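Local structure of diaminopropionate ammonia-lyase (Escherichia coli, 4D9I) at residues I62-E67 with P332-G337. The protein catalyses the pyridoxal 5'-phosphate-dependent alpha,beta-elimination of both L- and D-2,3-diaminopropionate to pyruvate and ammonia, working as a homodimer. Numbering follows the deposited sequence.
Sequences ILVKDE and PRIISG
Asp66, at the end of strand 61-66, and Ile334, in the irregular loop that leads into helix 338-352, are the residues whose CA atoms come nearest each other, 7.2 Å apart. No direct hydrogen bond joins the segments; side-chain contacts and two bridging waters connect them. Ile334 points toward the strand and divides its two branches between alternate residues on the same face. With CG1 anti to the carbonyl carbon (chi1 -64°), the extended CG1 arm (chi2 168°) carries CD1 to the fork of Val64, 3.6 Å from CB and nearly as close to CG1. The other branch, CG2, anti to the backbone N, lies over the flat face of the Asp66 carboxylate, 3.9 Å from CG and about equally far from both oxygens. Strand 61-66 runs between strands 370-375 and 47-49 in the larger sheet of this fold type II enzyme, and the loop packs near the sheet's edge, where Ile334 also touches Cys48. Were Ile334 cut back to an alanine, Val64 would probably face a gap and the Asp66 carboxylate would lose the methyl over its face. Two waters link that carboxylate to the backbone of Ile335: one accepts from Ile335 N at 2.7 Å and donates to Asp66 OD2, while the other lies 2.7 Å from Asp66 OD1 and equally far from Ile335 O. Asp66 OD1 is also hydrogen-bonded to Ser68 OG, two residues further along.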
loop_
_atom_site.group_PDB
_atom_site.type_symbol
_atom_site.label_atom_id
_atom_site.label_comp_id
_atom_site.label_asym_id
_atom_site.label_seq_id
_atom_site.Cartn_x
_atom_site.Cartn_y
_atom_site.Cartn_z
ATOM N N ILE B 62 -11.559 -0.732 -14.706
ATOM C CA ILE B 62 -12.024 -0.822 -13.337
ATOM C C ILE B 62 -12.050 0.626 -12.831
ATOM O O ILE B 62 -11.006 1.289 -12.814
ATOM C CB ILE B 62 -11.122 -1.719 -12.464
ATOM C CG1 ILE B 62 -11.132 -3.182 -12.964
ATOM C CG2 ILE B 62 -11.527 -1.669 -10.989
ATOM C CD1 ILE B 62 -10.165 -4.092 -12.189
ATOM N N LEU B 63 -13.243 1.099 -12.458
ATOM C CA LEU B 63 -13.466 2.485 -12.084
ATOM C C LEU B 63 -13.944 2.493 -10.649
ATOM O O LEU B 63 -14.936 1.818 -10.326
ATOM C CB LEU B 63 -14.512 3.135 -12.987
ATOM C CG LEU B 63 -14.230 3.046 -14.495
ATOM C CD1 LEU B 63 -15.469 3.455 -15.265
ATOM C CD2 LEU B 63 -13.020 3.897 -14.872
ATOM N N VAL B 64 -13.242 3.217 -9.792
ATOM C CA VAL B 64 -13.588 3.234 -8.362
ATOM C C VAL B 64 -14.063 4.613 -7.964
ATOM O O VAL B 64 -13.293 5.597 -7.995
ATOM C CB VAL B 64 -12.405 2.820 -7.458
ATOM C CG1 VAL B 64 -12.837 2.786 -5.976
ATOM C CG2 VAL B 64 -11.853 1.466 -7.894
ATOM N N LYS B 65 -15.327 4.677 -7.567
ATOM C CA LYS B 65 -15.881 5.873 -6.959
ATOM C C LYS B 65 -15.388 5.990 -5.522
ATOM O O LYS B 65 -15.763 5.170 -4.650
ATOM C CB LYS B 65 -17.419 5.807 -7.039
ATOM C CG LYS B 65 -18.158 7.101 -6.709
ATOM C CD LYS B 65 -17.774 8.274 -7.611
ATOM C CE LYS B 65 -18.731 9.454 -7.393
ATOM N NZ LYS B 65 -18.191 10.733 -7.935
ATOM N N ASP B 66 -14.578 7.030 -5.267
ATOM C CA ASP B 66 -13.848 7.199 -4.016
ATOM C C ASP B 66 -14.559 8.149 -3.041
ATOM O O ASP B 66 -14.353 9.374 -3.049
ATOM C CB ASP B 66 -12.403 7.662 -4.298
ATOM C CG ASP B 66 -11.577 7.810 -3.040
ATOM O OD1 ASP B 66 -12.045 7.401 -1.950
ATOM O OD2 ASP B 66 -10.433 8.316 -3.139
ATOM N N GLU B 67 -15.385 7.554 -2.189
ATOM C CA GLU B 67 -16.260 8.316 -1.304
ATOM C C GLU B 67 -15.561 8.715 -0.016
ATOM O O GLU B 67 -16.171 9.334 0.859
ATOM C CB GLU B 67 -17.579 7.561 -1.048
ATOM C CG GLU B 67 -18.518 7.586 -2.260
ATOM C CD GLU B 67 -19.007 9.001 -2.579
ATOM O OE1 GLU B 67 -19.321 9.771 -1.639
ATOM O OE2 GLU B 67 -19.053 9.364 -3.779
ATOM N N PRO B 332 -3.777 5.193 -9.753
ATOM C CA PRO B 332 -3.882 6.040 -8.545
ATOM C C PRO B 332 -4.185 5.196 -7.297
ATOM O O PRO B 332 -4.815 4.141 -7.403
ATOM C CB PRO B 332 -5.085 6.963 -8.866
ATOM C CG PRO B 332 -5.919 6.138 -9.803
ATOM C CD PRO B 332 -4.920 5.394 -10.664
ATOM N N ARG B 333 -3.722 5.672 -6.137
ATOM C CA ARG B 333 -3.882 5.004 -4.849
ATOM C C ARG B 333 -5.174 5.481 -4.172
ATOM O O ARG B 333 -5.501 6.648 -4.281
ATOM C CB ARG B 333 -2.690 5.385 -3.966
ATOM C CG ARG B 333 -2.783 4.940 -2.515
ATOM C CD ARG B 333 -1.388 4.903 -1.912
ATOM N NE ARG B 333 -1.424 4.934 -0.452
ATOM C CZ ARG B 333 -1.208 6.042 0.252
ATOM N NH1 ARG B 333 -0.882 7.168 -0.383
ATOM N NH2 ARG B 333 -1.226 6.029 1.573
ATOM N N ILE B 334 -5.868 4.583 -3.466
ATOM C CA ILE B 334 -7.158 4.879 -2.827
ATOM C C ILE B 334 -7.142 4.323 -1.395
ATOM O O ILE B 334 -6.763 3.165 -1.164
ATOM C CB ILE B 334 -8.343 4.264 -3.634
ATOM C CG1 ILE B 334 -8.442 4.904 -5.040
ATOM C CG2 ILE B 334 -9.644 4.377 -2.857
ATOM C CD1 ILE B 334 -9.363 4.191 -6.023
ATOM N N ILE B 335 -7.526 5.159 -0.429
ATOM C CA ILE B 335 -7.585 4.754 0.977
ATOM C C ILE B 335 -9.024 4.273 1.182
ATOM O O ILE B 335 -9.972 5.063 1.076
ATOM C CB ILE B 335 -7.264 5.923 1.940
ATOM C CG1 ILE B 335 -5.886 6.562 1.630
ATOM C CG2 ILE B 335 -7.360 5.469 3.387
ATOM C CD1 ILE B 335 -4.735 5.588 1.516
ATOM N N SER B 336 -9.174 2.975 1.434
ATOM C CA SER B 336 -10.485 2.334 1.481
ATOM C C SER B 336 -10.584 1.456 2.729
ATOM O O SER B 336 -9.742 0.566 2.939
ATOM C CB SER B 336 -10.682 1.469 0.227
ATOM O OG SER B 336 -12.036 1.041 0.082
ATOM N N GLY B 337 -11.642 1.680 3.513
ATOM C CA GLY B 337 -11.875 0.931 4.749
ATOM C C GLY B 337 -12.354 -0.475 4.453
ATOM O O GLY B 337 -12.609 -0.816 3.307
HETATM O O HOH W 1 -12.299 5.232 -0.377
HETATM O O HOH W 2 -8.362 7.663 -1.157
#